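Local coordinates for protein gamma-glutamyl-gamma-aminobutyrate hydrolase PuuD (Escherichia coli, PDB 6VTV) that hydrolyses the gamma-glutamyl linkage of gamma-glutamyl-gamma-aminobutyrate to release 4-aminobutanoate and glutamate in the last step of putrescine breakdown, at residues B[122-127]-B[212-217]; B[57-62]-B[100-105]; B[34-39]-B[44-49]; B[12-17]-B[242-247]. All blocks are in the same frame, centred on the assembly; numbering follows the deposited sequence.

All four contacts are buried and mainly apolar; they differ in which side of the central sheet they pack. Contacts 3 and 4 share one face: helix 33-42 and the C-terminal helix 235-254 pack there on the neighbouring parallel strands 45-49 and 13-23. Contact 2 joins two helices on the other face, where Ile-103 meets Val-17 and Leu-49. Contact 1 touches contact 2 through Glu-123 and Ser-100 and lies toward the far strands. Contact 2 is farthest from the chain centre, at about 16 Å, and includes partly exposed Ala-102. Only contact 3 adds a backbone bond between its segments; contacts 2 and 3 reach the second subunit most, and contact 4 does so through Val-13.

Contact 1: B[122-127]-B[212-217]; sequences QELVVA and VSVINH
Leu-124 and Val-125 belong to helix 119-127, which directly follows Cys-118, the predicted nucleophile, in the strand-turn-helix layout of the nucleophile elbow of class I glutamine amidotransferases. They pack on Val-212 and Val-214 of strand 209-214. Helix and strand segments run at 48° to each other with their axes 9.4 Å apart at the closest, a separation that side chains alone bridge. Val-212 has its CB directed at the helix and touches it with one branch, CG2, which serves two neighbours: it lies 4.3 Å from CG2 of Val-125 and 4.4 Å from CD1 of Leu-124. The two branches of Leu-124 divide their work, CD1 turning to Val-212 and CD2 to Val-214. This leucine has a chi1 of -115°, well away from a staggered value, and Ile-104 of helix 94-109 packs on it as well. On the strand side, Leu-198 of the adjoining strand 198-203 touches Val-125, Val-212 and Val-214 and closes the apolar cluster. Ser-213 points away from the helix and bonds through OG to Glu-201; on the helix, Glu-123 forms salt bridges with Arg-96 and Arg-119. The shortest distance across the contact is the 4.2 Å between Leu-124 CD2 and Val-214 CG2.

Contact 2: B[57-62]-B[100-105]; sequences SLLEQL and SMAIIN
Leu-59, the residue of 57-62 that reaches the other helix, meets Ala-102 and Ile-103; its neighbours in sequence serve other surfaces. The walk starts at Ser-57, whose carbonyl accepts from the side chain of Gln-61: NE2 lies 2.9 Å from Ser-57 O with a fairly straight N-H...O angle of 165°, but it sits above the carbonyl plane, not in it. Leu-58 packs on Ile-40 of the second subunit. Leu-59 then points across to helix 94-109, and its forked end divides between two targets. CD2 rests 3.9 Å from CB of Ala-102, with Ala-102 O at 4.0 Å from the same methyl. CD1 touches CD1 of Ile-103 at 4.1 Å, the two side chains crossing at about a right angle. On Ile-103 the chain runs out along CG1, which stands opposite the backbone N (chi1 -157°), and this extension carries the terminal methyl to the leucine. Glu-60, on the exposed side, forms a salt bridge with Arg-110 through OE1. Gln-61 uses its remaining amide atom, OE1, for a hydrogen bond to Asn-11 N of the second subunit, so both ends of the amide are held. Leu-62 turns to Leu-49 of strand 45-49, a residue Ile-103 also touches, and packs on Leu-45 of the second subunit. Two helices that share a strand residue beneath them and touch through a few apolar side chains belong to one helical layer over the mainly parallel core of the central sheet, as in the alpha/beta sandwich of class I glutamine amidotransferases.

Contact 3: B[34-39]-B[44-49]; sequences KYLNAI and GLPIAL
Apolar packing from Leu-36 and Ile-39 onto Pro-46 makes up most of this contact. CD2 of Leu-36 meets the CB-CG side of the proline ring, 3.6 Å from Pro-46 CB and 3.7 Å from Pro-46 CG, the two side chains meeting at a slant. Ile-39 comes from one turn further along the helix and uses its CG2 branch, which lies over the ring, 4.1 Å from both Pro-46 CB and Pro-46 CD. CG1 of Ile-39 sits beside the backbone N and anti to the carbonyl carbon (chi1 -74°), which leaves CG2 anti to the N and also brings that methyl over the bare backbone of Gly-44, 3.7 Å from its CA. The absence of a side chain on Gly-44 lets the isoleucine come this near.

The polar part is a single backbone bond. Gly-44 N donates to Ile-39 O over 2.9 Å with an N-H...O angle of 164°; the donor stands above the carbonyl plane. This i+5 to i bond near the C-terminal end of the helix ties it to the start of the strand.

Around this core, Ile-39 touches Ile-14 and Phe-244, while Lys-34 forms a salt bridge with the predicted active-site residue Glu-228. Ala-48 packs on Ala-48 of the second subunit, which places strand 45-49 at the dimer interface. The helix and strand segments run nearly antiparallel, at 152°, and the connection between the parallel neighbours 13-23 and 45-49 runs through antiparallel strand 26-32 and then helix 33-42, a crossover with an added hairpin strand in the alpha/beta sandwich.

Contact 4: B[12-17]-B[242-247]; sequences PVIGVV and EGFITA
Pro-12 and Ile-245 bring the backbones nearest, with 7.2 Å between their CA atoms, where the entry to strand 13-23 passes the C-terminal helix 235-254. The contact packs the C-terminal helix on the first strand of the alpha/beta sandwich, on the sheet face that helix 33-42 also covers.

Ile-14 is the centre of the packing: its CB is directed at the helix, CG2 meets Phe-244, and CD1 meets both Phe-244 and Ile-245. CG2 comes up to the rim of the Phe-244 ring, 3.9 Å from CE2; it lies near the ring plane, beyond CE2 and CZ, which makes this an edge contact and not a stack over the face. The ring gets there because Phe-244 CG stands opposite its backbone N (chi1 174°), which swings the ring out from the helix toward the strand. The longer arm of Ile-14 ends in CD1, 4.0 Å from CD1 of Ile-245; CD1 of Ile-14 also comes within 4.1 Å of Phe-244 CE2, but from well off the ring plane. Ile-245 uses its other branch too: CG2 lies 4.2 Å from CD of Pro-12. Cys-248, one turn on, touches both Pro-12 and Ile-14.

On the exposed side of the helix, Thr-246 points away from the strand. Its OG1 donates to Glu-242 O at 2.8 Å, and its N reaches that oxygen at 3.0 Å from the opposite face of the carbonyl plane.

Contact 1: B[122-127]-B[212-217]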
loop_
_atom_site.group_PDB
_atom_site.type_symbol
_atom_site.label_atom_id
_atom_site.label_comp_id
_atom_site.label_asym_id
_atom_site.label_seq_id
_atom_site.Cartn_x
_atom_site.Cartn_y
_atom_site.Cartn_z
ATOM N N GLN B 122 19.675 6.748 -1.217
ATOM C CA GLN B 122 19.841 8.163 -0.908
ATOM C C GLN B 122 19.167 8.524 0.408
ATOM O O GLN B 122 19.663 9.386 1.143
ATOM C CB GLN B 122 19.290 9.010 -2.056
ATOM C CG GLN B 122 19.966 8.728 -3.395
ATOM C CD GLN B 122 19.211 9.312 -4.574
ATOM O OE1 GLN B 122 18.099 9.817 -4.423
ATOM N NE2 GLN B 122 19.813 9.244 -5.756
ATOM N N GLU B 123 18.047 7.874 0.729
ATOM C CA GLU B 123 17.441 8.055 2.043
ATOM C C GLU B 123 18.350 7.522 3.144
ATOM O O GLU B 123 18.473 8.140 4.208
ATOM C CB GLU B 123 16.074 7.371 2.090
ATOM C CG GLU B 123 14.992 8.111 1.324
ATOM C CD GLU B 123 13.744 7.275 1.115
ATOM O OE1 GLU B 123 13.820 6.038 1.269
ATOM O OE2 GLU B 123 12.685 7.855 0.799
ATOM N N LEU B 124 18.999 6.379 2.902
ATOM C CA LEU B 124 19.928 5.823 3.883
ATOM C C LEU B 124 21.101 6.764 4.121
ATOM O O LEU B 124 21.509 6.991 5.267
ATOM C CB LEU B 124 20.431 4.458 3.411
ATOM C CG LEU B 124 20.055 3.218 4.223
ATOM C CD1 LEU B 124 21.005 2.072 3.898
ATOM C CD2 LEU B 124 20.068 3.520 5.713
ATOM N N VAL B 125 21.663 7.313 3.043
ATOM C CA VAL B 125 22.819 8.194 3.166
ATOM C C VAL B 125 22.451 9.450 3.943
ATOM O O VAL B 125 23.194 9.892 4.829
ATOM C CB VAL B 125 23.379 8.531 1.771
ATOM C CG1 VAL B 125 24.412 9.644 1.859
ATOM C CG2 VAL B 125 23.978 7.288 1.129
ATOM N N VAL B 126 21.291 10.035 3.642
ATOM C CA VAL B 126 20.893 11.269 4.312
ATOM C C VAL B 126 20.503 10.993 5.760
ATOM O O VAL B 126 20.806 11.789 6.658
ATOM C CB VAL B 126 19.755 11.954 3.532
ATOM C CG1 VAL B 126 19.190 13.127 4.320
ATOM C CG2 VAL B 126 20.258 12.420 2.176
ATOM N N ALA B 127 19.844 9.860 6.018
ATOM C CA ALA B 127 19.364 9.580 7.369
ATOM C C ALA B 127 20.511 9.388 8.352
ATOM O O ALA B 127 20.357 9.676 9.546
ATOM C CB ALA B 127 18.462 8.346 7.368
ATOM N N VAL B 212 25.817 1.028 -0.343
ATOM C CA VAL B 212 26.301 1.280 1.011
ATOM C C VAL B 212 25.671 0.262 1.954
ATOM O O VAL B 212 24.708 -0.425 1.614
ATOM C CB VAL B 212 25.984 2.711 1.497
ATOM C CG1 VAL B 212 26.781 3.734 0.715
ATOM C CG2 VAL B 212 24.490 2.992 1.391
ATOM N N SER B 213 26.231 0.179 3.159
ATOM C CA SER B 213 25.649 -0.635 4.214
ATOM C C SER B 213 26.018 -0.030 5.560
ATOM O O SER B 213 27.073 0.590 5.710
ATOM C CB SER B 213 26.108 -2.097 4.137
ATOM O OG SER B 213 27.402 -2.265 4.684
ATOM N N VAL B 214 25.132 -0.208 6.535
ATOM C CA VAL B 214 25.336 0.357 7.864
ATOM C C VAL B 214 26.271 -0.553 8.651
ATOM O O VAL B 214 26.009 -1.751 8.802
ATOM C CB VAL B 214 24.003 0.547 8.600
ATOM C CG1 VAL B 214 24.247 0.938 10.049
ATOM C CG2 VAL B 214 23.160 1.600 7.901
ATOM N N ILE B 215 27.367 0.018 9.152
ATOM C CA ILE B 215 28.282 -0.727 10.004
ATOM C C ILE B 215 27.597 -1.037 11.328
ATOM O O ILE B 215 26.789 -0.243 11.831
ATOM C CB ILE B 215 29.582 0.069 10.213
ATOM C CG1 ILE B 215 30.191 0.452 8.865
ATOM C CG2 ILE B 215 30.583 -0.726 11.037
ATOM C CD1 ILE B 215 31.319 1.454 8.968
ATOM N N ASN B 216 27.904 -2.209 11.889
ATOM C CA ASN B 216 27.378 -2.671 13.171
ATOM C C ASN B 216 25.873 -2.912 13.137
ATOM O O ASN B 216 25.229 -2.973 14.188
ATOM C CB ASN B 216 27.734 -1.703 14.306
ATOM C CG ASN B 216 29.233 -1.578 14.514
ATOM O OD1 ASN B 216 29.966 -2.563 14.423
ATOM N ND2 ASN B 216 29.694 -0.365 14.793
ATOM N N HIS B 217 25.297 -3.047 11.944
ATOM C CA HIS B 217 23.925 -3.484 11.767
ATOM C C HIS B 217 23.915 -4.808 11.013
ATOM O O HIS B 217 24.690 -4.980 10.066
ATOM C CB HIS B 217 23.100 -2.439 10.999
ATOM C CG HIS B 217 21.630 -2.726 10.971
ATOM N ND1 HIS B 217 21.073 -3.673 10.140
ATOM C CD2 HIS B 217 20.603 -2.191 11.672
ATOM C CE1 HIS B 217 19.766 -3.710 10.330
ATOM N NE2 HIS B 217 19.455 -2.819 11.254
#

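Contact 2: B[57-62]-B[100-105]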
loop_
_atom_site.group_PDB
_atom_site.type_symbol
_atom_site.label_atom_id
_atom_site.label_comp_id
_atom_site.label_asym_id
_atom_site.label_seq_id
_atom_site.Cartn_x
_atom_site.Cartn_y
_atom_site.Cartn_z
ATOM N N SER B 57 3.421 7.580 17.509
ATOM C CA SER B 57 2.650 6.598 18.267
ATOM C C SER B 57 2.193 5.439 17.389
ATOM O O SER B 57 2.099 4.303 17.868
ATOM C CB SER B 57 1.448 7.266 18.937
ATOM O OG SER B 57 0.472 7.647 17.983
ATOM N N LEU B 58 1.911 5.699 16.112
ATOM C CA LEU B 58 1.535 4.618 15.207
ATOM C C LEU B 58 2.749 3.807 14.769
ATOM O O LEU B 58 2.667 2.580 14.648
ATOM C CB LEU B 58 0.808 5.182 13.985
ATOM C CG LEU B 58 -0.462 5.991 14.246
ATOM C CD1 LEU B 58 -1.116 6.373 12.931
ATOM C CD2 LEU B 58 -1.429 5.210 15.121
ATOM N N LEU B 59 3.880 4.476 14.529
ATOM C CA LEU B 59 5.079 3.772 14.089
ATOM C C LEU B 59 5.583 2.812 15.159
ATOM O O LEU B 59 5.978 1.681 14.851
ATOM C CB LEU B 59 6.168 4.777 13.715
ATOM C CG LEU B 59 7.349 4.240 12.905
ATOM C CD1 LEU B 59 6.901 3.813 11.519
ATOM C CD2 LEU B 59 8.458 5.278 12.823
ATOM N N GLU B 60 5.573 3.242 16.424
ATOM C CA GLU B 60 6.049 2.382 17.503
ATOM C C GLU B 60 5.193 1.131 17.647
ATOM O O GLU B 60 5.703 0.070 18.026
ATOM C CB GLU B 60 6.079 3.157 18.820
ATOM C CG GLU B 60 7.176 4.207 18.902
ATOM C CD GLU B 60 8.535 3.609 19.209
ATOM O OE1 GLU B 60 9.342 3.451 18.269
ATOM O OE2 GLU B 60 8.797 3.299 20.391
ATOM N N GLN B 61 3.894 1.230 17.354
ATOM C CA GLN B 61 3.029 0.059 17.444
ATOM C C GLN B 61 3.264 -0.908 16.292
ATOM O O GLN B 61 3.065 -2.118 16.450
ATOM C CB GLN B 61 1.562 0.489 17.474
ATOM C CG GLN B 61 1.139 1.208 18.743
ATOM C CD GLN B 61 -0.283 1.729 18.660
ATOM O OE1 GLN B 61 -1.241 0.970 18.803
ATOM N NE2 GLN B 61 -0.426 3.027 18.426
ATOM N N LEU B 62 3.690 -0.403 15.135
ATOM C CA LEU B 62 3.824 -1.226 13.939
ATOM C C LEU B 62 5.171 -1.939 13.862
ATOM O O LEU B 62 5.236 -3.082 13.396
ATOM C CB LEU B 62 3.625 -0.365 12.688
ATOM C CG LEU B 62 3.666 -1.093 11.341
ATOM C CD1 LEU B 62 2.828 -2.365 11.375
ATOM C CD2 LEU B 62 3.208 -0.176 10.229
ATOM N N SER B 100 10.363 7.887 5.691
ATOM C CA SER B 100 11.628 7.195 5.456
ATOM C C SER B 100 12.637 7.501 6.554
ATOM O O SER B 100 13.273 6.591 7.097
ATOM C CB SER B 100 12.192 7.583 4.090
ATOM O OG SER B 100 11.372 7.095 3.043
ATOM N N MET B 101 12.803 8.783 6.891
ATOM C CA MET B 101 13.746 9.150 7.943
ATOM C C MET B 101 13.365 8.512 9.272
ATOM O O MET B 101 14.230 8.005 9.997
ATOM C CB MET B 101 13.821 10.672 8.084
ATOM C CG MET B 101 14.356 11.397 6.858
ATOM S SD MET B 101 16.002 10.852 6.368
ATOM C CE MET B 101 15.676 10.251 4.713
ATOM N N ALA B 102 12.073 8.514 9.603
ATOM C CA ALA B 102 11.641 7.977 10.889
ATOM C C ALA B 102 11.830 6.466 10.949
ATOM O O ALA B 102 12.319 5.932 11.951
ATOM C CB ALA B 102 10.181 8.351 11.150
ATOM N N ILE B 103 11.456 5.758 9.882
ATOM C CA ILE B 103 11.502 4.302 9.938
ATOM C C ILE B 103 12.930 3.779 9.791
ATOM O O ILE B 103 13.243 2.691 10.286
ATOM C CB ILE B 103 10.555 3.696 8.887
ATOM C CG1 ILE B 103 10.159 2.274 9.290
ATOM C CG2 ILE B 103 11.186 3.715 7.500
ATOM C CD1 ILE B 103 8.900 1.780 8.623
ATOM N N ILE B 104 13.818 4.528 9.133
ATOM C CA ILE B 104 15.220 4.118 9.074
ATOM C C ILE B 104 15.854 4.206 10.457
ATOM O O ILE B 104 16.450 3.241 10.946
ATOM C CB ILE B 104 15.996 4.966 8.048
ATOM C CG1 ILE B 104 15.586 4.612 6.619
ATOM C CG2 ILE B 104 17.495 4.771 8.225
ATOM C CD1 ILE B 104 16.100 5.599 5.590
ATOM N N ASN B 105 15.727 5.369 11.106
ATOM C CA ASN B 105 16.308 5.557 12.433
ATOM C C ASN B 105 15.772 4.533 13.423
ATOM O O ASN B 105 16.521 4.011 14.258
ATOM C CB ASN B 105 16.017 6.972 12.933
ATOM C CG ASN B 105 16.866 8.020 12.246
ATOM O OD1 ASN B 105 18.084 7.877 12.137
ATOM N ND2 ASN B 105 16.225 9.083 11.775
#

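Contact 3: B[34-39]-B[44-49]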
loop_
_atom_site.group_PDB
_atom_site.type_symbol
_atom_site.label_atom_id
_atom_site.label_comp_id
_atom_site.label_asym_id
_atom_site.label_seq_id
_atom_site.Cartn_x
_atom_site.Cartn_y
_atom_site.Cartn_z
ATOM N N LYS B 34 6.462 -3.856 -9.432
ATOM C CA LYS B 34 7.732 -4.552 -9.618
ATOM C C LYS B 34 8.537 -4.615 -8.324
ATOM O O LYS B 34 9.285 -5.575 -8.111
ATOM C CB LYS B 34 8.551 -3.901 -10.734
ATOM C CG LYS B 34 8.836 -2.415 -10.577
ATOM C CD LYS B 34 9.785 -1.964 -11.684
ATOM C CE LYS B 34 9.808 -0.452 -11.854
ATOM N NZ LYS B 34 10.596 0.234 -10.790
ATOM N N TYR B 35 8.394 -3.620 -7.446
ATOM C CA TYR B 35 9.004 -3.731 -6.124
ATOM C C TYR B 35 8.338 -4.834 -5.312
ATOM O O TYR B 35 9.002 -5.534 -4.538
ATOM C CB TYR B 35 8.921 -2.393 -5.390
ATOM C CG TYR B 35 9.745 -1.303 -6.032
ATOM C CD1 TYR B 35 11.126 -1.275 -5.890
ATOM C CD2 TYR B 35 9.144 -0.311 -6.794
ATOM C CE1 TYR B 35 11.885 -0.280 -6.478
ATOM C CE2 TYR B 35 9.893 0.685 -7.389
ATOM C CZ TYR B 35 11.263 0.694 -7.230
ATOM O OH TYR B 35 12.011 1.684 -7.821
ATOM N N LEU B 36 7.027 -5.011 -5.492
ATOM C CA LEU B 36 6.301 -6.048 -4.768
ATOM C C LEU B 36 6.640 -7.434 -5.295
ATOM O O LEU B 36 6.831 -8.371 -4.511
ATOM C CB LEU B 36 4.798 -5.797 -4.871
ATOM C CG LEU B 36 4.281 -4.649 -4.012
ATOM C CD1 LEU B 36 2.910 -4.203 -4.483
ATOM C CD2 LEU B 36 4.246 -5.079 -2.560
ATOM N N ASN B 37 6.711 -7.584 -6.621
ATOM C CA ASN B 37 6.970 -8.892 -7.215
ATOM C C ASN B 37 8.314 -9.451 -6.763
ATOM O O ASN B 37 8.452 -10.663 -6.558
ATOM C CB ASN B 37 6.920 -8.793 -8.740
ATOM C CG ASN B 37 5.589 -8.277 -9.251
ATOM O OD1 ASN B 37 4.545 -8.503 -8.639
ATOM N ND2 ASN B 37 5.621 -7.577 -10.379
ATOM N N ALA B 38 9.314 -8.583 -6.600
ATOM C CA ALA B 38 10.641 -9.050 -6.210
ATOM C C ALA B 38 10.645 -9.588 -4.784
ATOM O O ALA B 38 11.298 -10.598 -4.500
ATOM C CB ALA B 38 11.658 -7.921 -6.363
ATOM N N ILE B 39 9.927 -8.924 -3.875
ATOM C CA ILE B 39 9.838 -9.406 -2.499
ATOM C C ILE B 39 9.103 -10.740 -2.453
ATOM O O ILE B 39 9.519 -11.678 -1.763
ATOM C CB ILE B 39 9.157 -8.354 -1.605
ATOM C CG1 ILE B 39 10.108 -7.193 -1.328
ATOM C CG2 ILE B 39 8.695 -8.977 -0.297
ATOM C CD1 ILE B 39 11.233 -7.537 -0.377
ATOM N N GLY B 44 9.116 -13.054 0.777
ATOM C CA GLY B 44 8.634 -12.106 1.754
ATOM C C GLY B 44 7.134 -11.877 1.676
ATOM O O GLY B 44 6.490 -12.151 0.663
ATOM N N LEU B 45 6.584 -11.373 2.780
ATOM C CA LEU B 45 5.181 -10.980 2.859
ATOM C C LEU B 45 5.118 -9.462 2.945
ATOM O O LEU B 45 5.294 -8.894 4.035
ATOM C CB LEU B 45 4.501 -11.624 4.072
ATOM C CG LEU B 45 2.969 -11.661 4.111
ATOM C CD1 LEU B 45 2.495 -12.806 4.990
ATOM C CD2 LEU B 45 2.376 -10.346 4.600
ATOM N N PRO B 46 4.879 -8.761 1.839
ATOM C CA PRO B 46 4.935 -7.297 1.863
ATOM C C PRO B 46 3.628 -6.673 2.321
ATOM O O PRO B 46 2.536 -7.138 1.987
ATOM C CB PRO B 46 5.227 -6.944 0.402
ATOM C CG PRO B 46 4.529 -8.028 -0.361
ATOM C CD PRO B 46 4.661 -9.282 0.479
ATOM N N ILE B 47 3.755 -5.601 3.100
ATOM C CA ILE B 47 2.638 -4.727 3.434
ATOM C C ILE B 47 3.088 -3.294 3.187
ATOM O O ILE B 47 4.191 -2.906 3.589
ATOM C CB ILE B 47 2.155 -4.919 4.886
ATOM C CG1 ILE B 47 3.307 -4.753 5.879
ATOM C CG2 ILE B 47 1.499 -6.284 5.054
ATOM C CD1 ILE B 47 2.849 -4.611 7.315
ATOM N N ALA B 48 2.252 -2.521 2.502
ATOM C CA ALA B 48 2.609 -1.163 2.117
ATOM C C ALA B 48 2.284 -0.192 3.243
ATOM O O ALA B 48 1.224 -0.278 3.871
ATOM C CB ALA B 48 1.881 -0.758 0.835
ATOM N N LEU B 49 3.205 0.737 3.491
ATOM C CA LEU B 49 3.104 1.648 4.626
ATOM C C LEU B 49 2.781 3.058 4.153
ATOM O O LEU B 49 3.626 3.698 3.507
ATOM C CB LEU B 49 4.408 1.643 5.425
ATOM C CG LEU B 49 4.962 0.264 5.791
ATOM C CD1 LEU B 49 6.325 0.392 6.456
ATOM C CD2 LEU B 49 3.989 -0.488 6.686
#

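Contact 4: B[12-17]-B[242-247]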
loop_
_atom_site.group_PDB
_atom_site.type_symbol
_atom_site.label_atom_id
_atom_site.label_comp_id
_atom_site.label_asym_id
_atom_site.label_seq_id
_atom_site.Cartn_x
_atom_site.Cartn_y
_atom_site.Cartn_z
ATOM N N PRO B 12 8.530 -13.699 6.087
ATOM C CA PRO B 12 8.678 -12.541 6.977
ATOM C C PRO B 12 7.860 -11.352 6.495
ATOM O O PRO B 12 7.692 -11.126 5.294
ATOM C CB PRO B 12 10.182 -12.240 6.922
ATOM C CG PRO B 12 10.816 -13.512 6.460
ATOM C CD PRO B 12 9.821 -14.150 5.540
ATOM N N VAL B 13 7.350 -10.585 7.454
ATOM C CA VAL B 13 6.568 -9.390 7.150
ATOM C C VAL B 13 7.522 -8.272 6.754
ATOM O O VAL B 13 8.396 -7.881 7.534
ATOM C CB VAL B 13 5.699 -8.973 8.346
ATOM C CG1 VAL B 13 4.878 -7.740 7.995
ATOM C CG2 VAL B 13 4.800 -10.119 8.778
ATOM N N ILE B 14 7.352 -7.749 5.543
ATOM C CA ILE B 14 8.203 -6.693 5.009
ATOM C C ILE B 14 7.372 -5.425 4.883
ATOM O O ILE B 14 6.397 -5.385 4.122
ATOM C CB ILE B 14 8.813 -7.088 3.655
ATOM C CG1 ILE B 14 9.458 -8.475 3.739
ATOM C CG2 ILE B 14 9.829 -6.055 3.213
ATOM C CD1 ILE B 14 10.555 -8.581 4.777
ATOM N N GLY B 15 7.752 -4.390 5.630
ATOM C CA GLY B 15 7.117 -3.096 5.493
ATOM C C GLY B 15 7.701 -2.315 4.333
ATOM O O GLY B 15 8.913 -2.097 4.277
ATOM N N VAL B 16 6.854 -1.888 3.399
ATOM C CA VAL B 16 7.293 -1.221 2.179
ATOM C C VAL B 16 6.811 0.222 2.216
ATOM O O VAL B 16 5.601 0.481 2.245
ATOM C CB VAL B 16 6.779 -1.942 0.924
ATOM C CG1 VAL B 16 7.510 -1.436 -0.300
ATOM C CG2 VAL B 16 6.956 -3.444 1.067
ATOM N N VAL B 17 7.759 1.160 2.206
ATOM C CA VAL B 17 7.423 2.577 2.228
ATOM C C VAL B 17 6.831 2.980 0.886
ATOM O O VAL B 17 7.391 2.682 -0.177
ATOM C CB VAL B 17 8.663 3.416 2.571
ATOM C CG1 VAL B 17 8.405 4.892 2.300
ATOM C CG2 VAL B 17 9.056 3.203 4.026
ATOM N N GLU B 242 17.284 -12.440 -2.018
ATOM C CA GLU B 242 17.396 -13.643 -1.200
ATOM C C GLU B 242 18.148 -13.356 0.093
ATOM O O GLU B 242 17.755 -13.833 1.166
ATOM C CB GLU B 242 18.071 -14.762 -1.998
ATOM C CG GLU B 242 17.110 -15.618 -2.833
ATOM C CD GLU B 242 17.859 -16.434 -3.871
ATOM O OE1 GLU B 242 17.229 -17.065 -4.751
ATOM O OE2 GLU B 242 19.104 -16.427 -3.800
ATOM N N GLY B 243 19.210 -12.551 0.010
ATOM C CA GLY B 243 19.965 -12.215 1.205
ATOM C C GLY B 243 19.188 -11.336 2.169
ATOM O O GLY B 243 19.326 -11.465 3.389
ATOM N N PHE B 244 18.365 -10.429 1.637
ATOM C CA PHE B 244 17.513 -9.602 2.487
ATOM C C PHE B 244 16.520 -10.458 3.269
ATOM O O PHE B 244 16.378 -10.311 4.488
ATOM C CB PHE B 244 16.782 -8.567 1.628
ATOM C CG PHE B 244 15.769 -7.757 2.382
ATOM C CD1 PHE B 244 16.085 -7.194 3.606
ATOM C CD2 PHE B 244 14.502 -7.555 1.864
ATOM C CE1 PHE B 244 15.157 -6.447 4.301
ATOM C CE2 PHE B 244 13.567 -6.809 2.553
ATOM C CZ PHE B 244 13.896 -6.254 3.774
ATOM N N ILE B 245 15.823 -11.362 2.577
ATOM C CA ILE B 245 14.825 -12.199 3.240
ATOM C C ILE B 245 15.490 -13.129 4.249
ATOM O O ILE B 245 14.956 -13.366 5.341
ATOM C CB ILE B 245 14.007 -12.978 2.193
ATOM C CG1 ILE B 245 13.195 -12.013 1.329
ATOM C CG2 ILE B 245 13.081 -13.967 2.869
ATOM C CD1 ILE B 245 12.275 -11.110 2.126
ATOM N N THR B 246 16.668 -13.661 3.906
ATOM C CA THR B 246 17.416 -14.488 4.849
ATOM C C THR B 246 17.769 -13.702 6.107
ATOM O O THR B 246 17.738 -14.243 7.219
ATOM C CB THR B 246 18.685 -15.023 4.185
ATOM O OG1 THR B 246 18.336 -15.834 3.057
ATOM C CG2 THR B 246 19.502 -15.856 5.169
ATOM N N ALA B 247 18.107 -12.421 5.946
ATOM C CA ALA B 247 18.400 -11.579 7.100
ATOM C C ALA B 247 17.161 -11.372 7.960
ATOM O O ALA B 247 17.243 -11.374 9.194
ATOM C CB ALA B 247 18.958 -10.235 6.636
#